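Local coordinates for NEQ011 (Nanoarchaeum equitans Kin4-M, PDB 6GQ8), which is a superoxide reductase of the neelaredoxin type that binds iron and probably reduces superoxide anion as part of the cell's defence against reactive oxygen species, at residues L22-I27 and I80-L85; W45-F50 and P57-R62. All blocks are in the same frame, centred on the assembly; numbering follows the deposited sequence.

Interaction 1: L22-I27 and I80-L85; sequences LYKITI and IVYAKL
Ile80 begins the pairing by lying alongside Thr26, both side chains pointing the same way, with CG1 3.5 Å from Thr26 OG1; with CG1 beside the backbone N (chi1 -53°), CG2 is left anti to that N and meets Lys24 CG. Val81 then exchanges two backbone hydrogen bonds with Ile25, the one from Ile25 N to Val81 O being 2.9 Å long and nearly straight (174°). On the face of Ile80, Tyr82 runs beside the extended chain of Lys24, whose CG comes 3.8 Å from ring atom CE1, while Leu22 sends CD1 across to Tyr82 CB at about a right angle. Ala83 and Tyr23 likewise exchange a pair of backbone hydrogen bonds, Tyr23 N to Ala83 O measuring 2.8 Å. At Lys84 the aliphatic stem takes part, its CG 3.5 Å from Leu22 CD2, and its NZ forms a salt bridge with Glu21. Leu85, past the strand end, directs its side chain toward 22-27, with CD1 3.7 Å from Tyr23 CD2. Alternating hydrogen-bonded and non-hydrogen-bonded pairs mark a regular antiparallel ladder in the three-stranded sheet of this beta sandwich, a sheet that a second subunit continues beyond Ile80, Ala83 and Lys84.

Interaction 2: W45-F50 and P57-R62; sequences WVDLYF and PTHIAR
Leu48 and Ala61 form a hydrogen-bonded antiparallel pair, and so do Phe50 and Thr58, but between them the register slips by one residue. Two residues, Ile60 and Ala61, stand opposite the single Leu48, which makes this a classic beta bulge, and Leu48 O accepts from both amides, at 2.8 Å from Ile60 N and 3.3 Å from Ala61 N. The strands, at 141° to each other, belong to one hairpin. On the face of Leu48, the Ile60 side chain turns toward the partner strand, with CG1 3.8 Å from Phe50 CB and CG2 near Leu48 CD2. The other face is polar and aromatic. Tyr49 and His59 make an offset stack, planes 23° apart, in which Tyr49 CE1 sits over the rim of the imidazole, 3.6 Å from His59 CG. Asp47 OD1 meets the edge of that imidazole in a weak bond from NE2. Arg62, bent at chi3 (-79°), grips the Asp47 carboxylate side-on: Arg62 NE reaches the syn lone pair of Asp47 OD1 at 2.8 Å, and NH2 meets Asp47 OD2 at 3.0 Å. Its NH1 forms a salt bridge with Glu64 of the third subunit, while His59 ND1 is hydrogen-bonded to Trp45 NE1 of that subunit. A methionine in place of Arg62 would probably leave the buried Asp47 carboxylate without its charged mate and Glu64 of the third subunit without this salt bridge. Placed between two acidic partners, the guanidinium probably balances negative charge on both sides of the interface, so the polar chemistry within this hairpin is tied to assembly.

Interactions 1 and 2, their centres about 11 Å apart, lie in different sheets that pack against each other as a beta sandwich: 22-27 and 80-85 belong to the three-stranded sheet, 45-50 and 57-62 to the mixed one. Along the chain the order is 22-27, 45-50, 57-62, 80-85, so the hairpin comes between the two strands of interaction 1. Apolar side chains close the space between the layers, Val81 CG2 meeting Leu48 CD2 at 3.7 Å and Ala83 CB lying 3.7 Å from Ile60 CG2. Both contacts also touch the second subunit. The principle illustrated is that each ladder supplies one face to a shared core, while the same strands, in places the same residues, also meet other subunits.

Interaction 1: L22-I27 and I80-L85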
ATOM      1  N   LEU A  22      -0.246   9.117 -22.926  1.00 66.31           N
ATOM      2  CA  LEU A  22      -0.230   9.126 -21.472  1.00 58.25           C
ATOM      3  C   LEU A  22      -0.711  10.459 -20.919  1.00 60.16           C
ATOM      4  O   LEU A  22      -0.399  11.522 -21.467  1.00 59.44           O
ATOM      5  CB  LEU A  22       1.184   8.843 -20.964  1.00 58.17           C
ATOM      6  CG  LEU A  22       1.702   7.422 -21.184  1.00 59.12           C
ATOM      7  CD1 LEU A  22       3.071   7.234 -20.551  1.00 59.39           C
ATOM      8  CD2 LEU A  22       0.711   6.416 -20.646  1.00 61.96           C
ATOM      9  N   TYR A  23      -1.480  10.396 -19.836  1.00 53.92           N
ATOM     10  CA  TYR A  23      -1.723  11.563 -19.000  1.00 53.85           C
ATOM     11  C   TYR A  23      -0.639  11.605 -17.931  1.00 51.30           C
ATOM     12  O   TYR A  23      -0.463  10.638 -17.182  1.00 48.77           O
ATOM     13  CB  TYR A  23      -3.108  11.523 -18.355  1.00 50.62           C
ATOM     14  CG  TYR A  23      -4.255  11.811 -19.299  1.00 52.95           C
ATOM     15  CD1 TYR A  23      -4.591  13.118 -19.635  1.00 56.18           C
ATOM     16  CD2 TYR A  23      -5.016  10.781 -19.839  1.00 53.66           C
ATOM     17  CE1 TYR A  23      -5.644  13.389 -20.493  1.00 57.72           C
ATOM     18  CE2 TYR A  23      -6.069  11.044 -20.695  1.00 61.13           C
ATOM     19  CZ  TYR A  23      -6.379  12.349 -21.021  1.00 62.13           C
ATOM     20  OH  TYR A  23      -7.429  12.610 -21.875  1.00 66.49           O
ATOM     21  N   LYS A  24       0.086  12.718 -17.864  1.00 52.03           N
ATOM     22  CA  LYS A  24       1.078  12.935 -16.819  1.00 50.90           C
ATOM     23  C   LYS A  24       0.391  13.692 -15.692  1.00 50.53           C
ATOM     24  O   LYS A  24       0.038  14.866 -15.846  1.00 49.95           O
ATOM     25  CB  LYS A  24       2.282  13.701 -17.360  1.00 54.16           C
ATOM     26  CG  LYS A  24       3.319  14.061 -16.310  1.00 53.76           C
ATOM     27  CD  LYS A  24       4.384  14.989 -16.881  1.00 57.73           C
ATOM     28  CE  LYS A  24       5.412  15.369 -15.828  1.00 57.88           C
ATOM     29  NZ  LYS A  24       6.404  16.347 -16.349  1.00 68.73           N
ATOM     30  N   ILE A  25       0.203  13.022 -14.560  1.00 45.81           N
ATOM     31  CA  ILE A  25      -0.663  13.503 -13.494  1.00 43.72           C
ATOM     32  C   ILE A  25       0.208  13.775 -12.276  1.00 46.56           C
ATOM     33  O   ILE A  25       0.759  12.844 -11.675  1.00 41.65           O
ATOM     34  CB  ILE A  25      -1.774  12.496 -13.169  1.00 41.81           C
ATOM     35  CG1 ILE A  25      -2.602  12.199 -14.424  1.00 43.38           C
ATOM     36  CG2 ILE A  25      -2.674  13.031 -12.070  1.00 40.21           C
ATOM     37  CD1 ILE A  25      -3.441  10.940 -14.323  1.00 42.36           C
ATOM     38  N   THR A  26       0.341  15.048 -11.920  1.00 46.05           N
ATOM     39  CA  THR A  26       1.085  15.460 -10.739  1.00 46.64           C
ATOM     40  C   THR A  26       0.100  15.717  -9.607  1.00 45.51           C
ATOM     41  O   THR A  26      -0.922  16.383  -9.807  1.00 47.57           O
ATOM     42  CB  THR A  26       1.914  16.718 -11.017  1.00 52.17           C
ATOM     43  OG1 THR A  26       2.786  16.491 -12.131  1.00 48.82           O
ATOM     44  CG2 THR A  26       2.750  17.091  -9.797  1.00 48.07           C
ATOM     45  N   ILE A  27       0.403  15.181  -8.428  1.00 43.38           N
ATOM     46  CA  ILE A  27      -0.404  15.391  -7.234  1.00 43.29           C
ATOM     47  C   ILE A  27       0.519  15.923  -6.149  1.00 43.44           C
ATOM     48  O   ILE A  27       1.552  15.312  -5.857  1.00 41.78           O
ATOM     49  CB  ILE A  27      -1.098  14.096  -6.765  1.00 40.70           C
ATOM     50  CG1 ILE A  27      -1.829  13.420  -7.927  1.00 40.48           C
ATOM     51  CG2 ILE A  27      -2.082  14.397  -5.648  1.00 41.13           C
ATOM     52  CD1 ILE A  27      -1.971  11.928  -7.760  1.00 37.78           C
ATOM     53  N   ILE A  80       4.311  12.171  -9.228  1.00 34.38           N
ATOM     54  CA  ILE A  80       3.890  12.190 -10.621  1.00 37.87           C
ATOM     55  C   ILE A  80       3.699  10.748 -11.068  1.00 37.97           C
ATOM     56  O   ILE A  80       4.597   9.917 -10.893  1.00 36.97           O
ATOM     57  CB  ILE A  80       4.907  12.915 -11.521  1.00 43.54           C
ATOM     58  CG1 ILE A  80       5.216  14.308 -10.971  1.00 44.67           C
ATOM     59  CG2 ILE A  80       4.382  13.018 -12.950  1.00 40.20           C
ATOM     60  CD1 ILE A  80       6.096  15.142 -11.882  1.00 52.41           C
ATOM     61  N   VAL A  81       2.518  10.447 -11.605  1.00 33.99           N
ATOM     62  CA  VAL A  81       2.216   9.133 -12.151  1.00 33.52           C
ATOM     63  C   VAL A  81       1.743   9.323 -13.585  1.00 37.27           C
ATOM     64  O   VAL A  81       1.484  10.439 -14.038  1.00 36.80           O
ATOM     65  CB  VAL A  81       1.162   8.361 -11.327  1.00 33.47           C
ATOM     66  CG1 VAL A  81       1.674   8.088  -9.913  1.00 35.56           C
ATOM     67  CG2 VAL A  81      -0.165   9.105 -11.302  1.00 30.97           C
ATOM     68  N   TYR A  82       1.623   8.204 -14.297  1.00 37.79           N
ATOM     69  CA  TYR A  82       1.332   8.193 -15.726  1.00 37.59           C
ATOM     70  C   TYR A  82       0.276   7.133 -15.988  1.00 36.81           C
ATOM     71  O   TYR A  82       0.402   6.004 -15.503  1.00 37.39           O
ATOM     72  CB  TYR A  82       2.588   7.892 -16.552  1.00 40.04           C
ATOM     73  CG  TYR A  82       3.715   8.884 -16.373  1.00 45.87           C
ATOM     74  CD1 TYR A  82       3.941   9.882 -17.310  1.00 44.07           C
ATOM     75  CD2 TYR A  82       4.556   8.817 -15.269  1.00 46.54           C
ATOM     76  CE1 TYR A  82       4.971  10.790 -17.152  1.00 52.89           C
ATOM     77  CE2 TYR A  82       5.586   9.721 -15.099  1.00 49.27           C
ATOM     78  CZ  TYR A  82       5.791  10.704 -16.044  1.00 52.64           C
ATOM     79  OH  TYR A  82       6.820  11.604 -15.877  1.00 57.79           O
ATOM     80  N   ALA A  83      -0.759   7.488 -16.748  1.00 37.55           N
ATOM     81  CA  ALA A  83      -1.857   6.565 -16.997  1.00 37.13           C
ATOM     82  C   ALA A  83      -2.425   6.774 -18.392  1.00 44.24           C
ATOM     83  O   ALA A  83      -2.431   7.890 -18.919  1.00 46.22           O
ATOM     84  CB  ALA A  83      -2.975   6.734 -15.963  1.00 35.17           C
ATOM     85  N   LYS A  84      -2.905   5.677 -18.975  1.00 40.01           N
ATOM     86  CA  LYS A  84      -3.738   5.709 -20.169  1.00 43.51           C
ATOM     87  C   LYS A  84      -5.193   5.724 -19.718  1.00 45.33           C
ATOM     88  O   LYS A  84      -5.638   4.799 -19.033  1.00 39.62           O
ATOM     89  CB  LYS A  84      -3.466   4.481 -21.036  1.00 47.28           C
ATOM     90  CG  LYS A  84      -2.028   4.350 -21.498  1.00 51.00           C
ATOM     91  CD  LYS A  84      -1.836   3.140 -22.400  1.00 55.78           C
ATOM     92  CE  LYS A  84      -0.427   3.094 -22.969  1.00 60.10           C
ATOM     93  NZ  LYS A  84      -0.243   1.950 -23.901  1.00 68.05           N
ATOM     94  N   LEU A  85      -5.932   6.764 -20.091  1.00 41.89           N
ATOM     95  CA  LEU A  85      -7.316   6.918 -19.665  1.00 42.24           C
ATOM     96  C   LEU A  85      -8.213   7.035 -20.886  1.00 47.79           C
ATOM     97  O   LEU A  85      -7.964   7.866 -21.766  1.00 49.39           O
ATOM     98  CB  LEU A  85      -7.485   8.142 -18.763  1.00 40.55           C
ATOM     99  CG  LEU A  85      -6.571   8.191 -17.538  1.00 38.33           C
ATOM    100  CD1 LEU A  85      -6.748   9.502 -16.791  1.00 40.57           C
ATOM    101  CD2 LEU A  85      -6.846   7.004 -16.627  1.00 36.47           C
TER

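Interaction 2: W45-F50 and P57-R62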
ATOM      1  N   TRP A  45      -0.275   9.484   2.552  1.00 27.19           N
ATOM      2  CA  TRP A  45      -0.496   8.839   1.264  1.00 26.33           C
ATOM      3  C   TRP A  45      -1.516   9.624   0.453  1.00 25.07           C
ATOM      4  O   TRP A  45      -2.229  10.486   0.972  1.00 25.61           O
ATOM      5  CB  TRP A  45      -0.954   7.386   1.441  1.00 21.85           C
ATOM      6  CG  TRP A  45      -2.151   7.202   2.334  1.00 19.68           C
ATOM      7  CD1 TRP A  45      -2.143   6.849   3.658  1.00 22.95           C
ATOM      8  CD2 TRP A  45      -3.529   7.344   1.968  1.00 20.57           C
ATOM      9  NE1 TRP A  45      -3.428   6.765   4.133  1.00 23.50           N
ATOM     10  CE2 TRP A  45      -4.298   7.058   3.114  1.00 22.41           C
ATOM     11  CE3 TRP A  45      -4.189   7.671   0.776  1.00 24.90           C
ATOM     12  CZ2 TRP A  45      -5.692   7.103   3.109  1.00 26.84           C
ATOM     13  CZ3 TRP A  45      -5.571   7.715   0.772  1.00 23.43           C
ATOM     14  CH2 TRP A  45      -6.307   7.434   1.932  1.00 26.80           C
ATOM     15  N   VAL A  46      -1.573   9.303  -0.838  1.00 27.67           N
ATOM     16  CA  VAL A  46      -2.578   9.838  -1.748  1.00 27.83           C
ATOM     17  C   VAL A  46      -3.068   8.707  -2.646  1.00 23.22           C
ATOM     18  O   VAL A  46      -2.264   7.943  -3.187  1.00 20.68           O
ATOM     19  CB  VAL A  46      -2.034  11.011  -2.590  1.00 35.19           C
ATOM     20  CG1 VAL A  46      -0.705  10.646  -3.228  1.00 36.83           C
ATOM     21  CG2 VAL A  46      -3.042  11.418  -3.652  1.00 39.03           C
ATOM     22  N   ASP A  47      -4.385   8.582  -2.777  1.00 22.98           N
ATOM     23  CA  ASP A  47      -4.999   7.677  -3.739  1.00 26.10           C
ATOM     24  C   ASP A  47      -5.519   8.486  -4.919  1.00 27.80           C
ATOM     25  O   ASP A  47      -6.105   9.557  -4.736  1.00 31.52           O
ATOM     26  CB  ASP A  47      -6.151   6.890  -3.108  1.00 27.45           C
ATOM     27  CG  ASP A  47      -5.686   5.640  -2.390  1.00 30.19           C
ATOM     28  OD1 ASP A  47      -4.674   5.050  -2.813  1.00 31.43           O
ATOM     29  OD2 ASP A  47      -6.345   5.241  -1.404  1.00 33.40           O
ATOM     30  N   LEU A  48      -5.293   7.979  -6.130  1.00 29.05           N
ATOM     31  CA  LEU A  48      -5.743   8.638  -7.351  1.00 27.31           C
ATOM     32  C   LEU A  48      -6.721   7.728  -8.078  1.00 29.40           C
ATOM     33  O   LEU A  48      -6.386   6.583  -8.399  1.00 29.80           O
ATOM     34  CB  LEU A  48      -4.563   8.984  -8.259  1.00 29.31           C
ATOM     35  CG  LEU A  48      -4.918   9.613  -9.610  1.00 35.46           C
ATOM     36  CD1 LEU A  48      -5.488  11.015  -9.432  1.00 35.62           C
ATOM     37  CD2 LEU A  48      -3.712   9.634 -10.529  1.00 38.07           C
ATOM     38  N   TYR A  49      -7.920   8.239  -8.345  1.00 26.25           N
ATOM     39  CA  TYR A  49      -8.936   7.510  -9.088  1.00 30.07           C
ATOM     40  C   TYR A  49      -9.296   8.266 -10.359  1.00 32.28           C
ATOM     41  O   TYR A  49      -9.139   9.489 -10.444  1.00 35.95           O
ATOM     42  CB  TYR A  49     -10.205   7.306  -8.253  1.00 30.47           C
ATOM     43  CG  TYR A  49      -9.995   6.583  -6.939  1.00 31.25           C
ATOM     44  CD1 TYR A  49     -10.188   5.209  -6.839  1.00 29.17           C
ATOM     45  CD2 TYR A  49      -9.626   7.276  -5.797  1.00 31.02           C
ATOM     46  CE1 TYR A  49     -10.006   4.545  -5.637  1.00 29.32           C
ATOM     47  CE2 TYR A  49      -9.444   6.623  -4.589  1.00 27.87           C
ATOM     48  CZ  TYR A  49      -9.636   5.259  -4.517  1.00 29.76           C
ATOM     49  OH  TYR A  49      -9.452   4.609  -3.321  1.00 35.59           O
ATOM     50  N   PHE A  50      -9.785   7.525 -11.350  1.00 36.01           N
ATOM     51  CA  PHE A  50     -10.412   8.105 -12.530  1.00 34.74           C
ATOM     52  C   PHE A  50     -11.824   7.552 -12.619  1.00 40.81           C
ATOM     53  O   PHE A  50     -12.014   6.332 -12.650  1.00 36.08           O
ATOM     54  CB  PHE A  50      -9.627   7.795 -13.806  1.00 35.85           C
ATOM     55  CG  PHE A  50     -10.313   8.262 -15.064  1.00 42.14           C
ATOM     56  CD1 PHE A  50     -10.657   9.595 -15.226  1.00 41.76           C
ATOM     57  CD2 PHE A  50     -10.607   7.372 -16.083  1.00 41.59           C
ATOM     58  CE1 PHE A  50     -11.287  10.032 -16.379  1.00 48.29           C
ATOM     59  CE2 PHE A  50     -11.234   7.804 -17.243  1.00 49.75           C
ATOM     60  CZ  PHE A  50     -11.575   9.135 -17.391  1.00 49.87           C
ATOM     61  N   PRO A  57     -15.636   4.536 -10.376  1.00 50.05           N
ATOM     62  CA  PRO A  57     -14.267   5.052 -10.246  1.00 46.90           C
ATOM     63  C   PRO A  57     -13.254   3.921 -10.333  1.00 44.47           C
ATOM     64  O   PRO A  57     -13.400   2.885  -9.680  1.00 41.78           O
ATOM     65  CB  PRO A  57     -14.263   5.713  -8.861  1.00 47.91           C
ATOM     66  CG  PRO A  57     -15.372   5.047  -8.120  1.00 50.09           C
ATOM     67  CD  PRO A  57     -16.422   4.742  -9.149  1.00 52.64           C
ATOM     68  N   THR A  58     -12.232   4.121 -11.158  1.00 40.80           N
ATOM     69  CA  THR A  58     -11.152   3.156 -11.317  1.00 37.44           C
ATOM     70  C   THR A  58      -9.920   3.639 -10.563  1.00 31.30           C
ATOM     71  O   THR A  58      -9.465   4.768 -10.767  1.00 31.42           O
ATOM     72  CB  THR A  58     -10.818   2.943 -12.794  1.00 37.04           C
ATOM     73  OG1 THR A  58     -11.929   2.323 -13.454  1.00 42.66           O
ATOM     74  CG2 THR A  58      -9.580   2.071 -12.943  1.00 36.48           C
ATOM     75  N   HIS A  59      -9.396   2.788  -9.684  1.00 30.35           N
ATOM     76  CA  HIS A  59      -8.190   3.128  -8.943  1.00 31.17           C
ATOM     77  C   HIS A  59      -7.002   3.139  -9.895  1.00 29.25           C
ATOM     78  O   HIS A  59      -6.702   2.124 -10.535  1.00 30.36           O
ATOM     79  CB  HIS A  59      -7.962   2.131  -7.809  1.00 28.27           C
ATOM     80  CG  HIS A  59      -7.107   2.661  -6.702  1.00 28.76           C
ATOM     81  ND1 HIS A  59      -6.922   1.985  -5.515  1.00 29.77           N
ATOM     82  CD2 HIS A  59      -6.392   3.805  -6.598  1.00 29.21           C
ATOM     83  CE1 HIS A  59      -6.128   2.688  -4.728  1.00 28.42           C
ATOM     84  NE2 HIS A  59      -5.796   3.800  -5.359  1.00 28.40           N
ATOM     85  N   ILE A  60      -6.330   4.280  -9.995  1.00 28.32           N
ATOM     86  CA  ILE A  60      -5.210   4.445 -10.915  1.00 31.00           C
ATOM     87  C   ILE A  60      -3.875   4.247 -10.212  1.00 28.82           C
ATOM     88  O   ILE A  60      -3.018   3.504 -10.692  1.00 31.03           O
ATOM     89  CB  ILE A  60      -5.272   5.826 -11.606  1.00 32.40           C
ATOM     90  CG1 ILE A  60      -6.554   5.968 -12.435  1.00 31.37           C
ATOM     91  CG2 ILE A  60      -4.050   6.024 -12.487  1.00 33.18           C
ATOM     92  CD1 ILE A  60      -6.693   4.940 -13.542  1.00 32.79           C
ATOM     93  N   ALA A  61      -3.676   4.908  -9.074  1.00 29.34           N
ATOM     94  CA  ALA A  61      -2.401   4.827  -8.378  1.00 26.67           C
ATOM     95  C   ALA A  61      -2.615   4.973  -6.880  1.00 25.22           C
ATOM     96  O   ALA A  61      -3.587   5.587  -6.431  1.00 28.43           O
ATOM     97  CB  ALA A  61      -1.420   5.894  -8.871  1.00 26.87           C
ATOM     98  N   ARG A  62      -1.702   4.380  -6.116  1.00 24.82           N
ATOM     99  CA  ARG A  62      -1.614   4.570  -4.672  1.00 24.08           C
ATOM    100  C   ARG A  62      -0.166   4.898  -4.336  1.00 24.13           C
ATOM    101  O   ARG A  62       0.737   4.123  -4.662  1.00 29.98           O
ATOM    102  CB  ARG A  62      -2.093   3.320  -3.926  1.00 25.12           C
ATOM    103  CG  ARG A  62      -1.879   3.325  -2.420  1.00 23.57           C
ATOM    104  CD  ARG A  62      -2.725   2.240  -1.741  1.00 28.13           C
ATOM    105  NE  ARG A  62      -4.119   2.646  -1.578  1.00 28.53           N
ATOM    106  CZ  ARG A  62      -5.090   1.849  -1.143  1.00 28.55           C
ATOM    107  NH1 ARG A  62      -4.832   0.585  -0.830  1.00 29.72           N
ATOM    108  NH2 ARG A  62      -6.326   2.316  -1.017  1.00 30.11           N
TER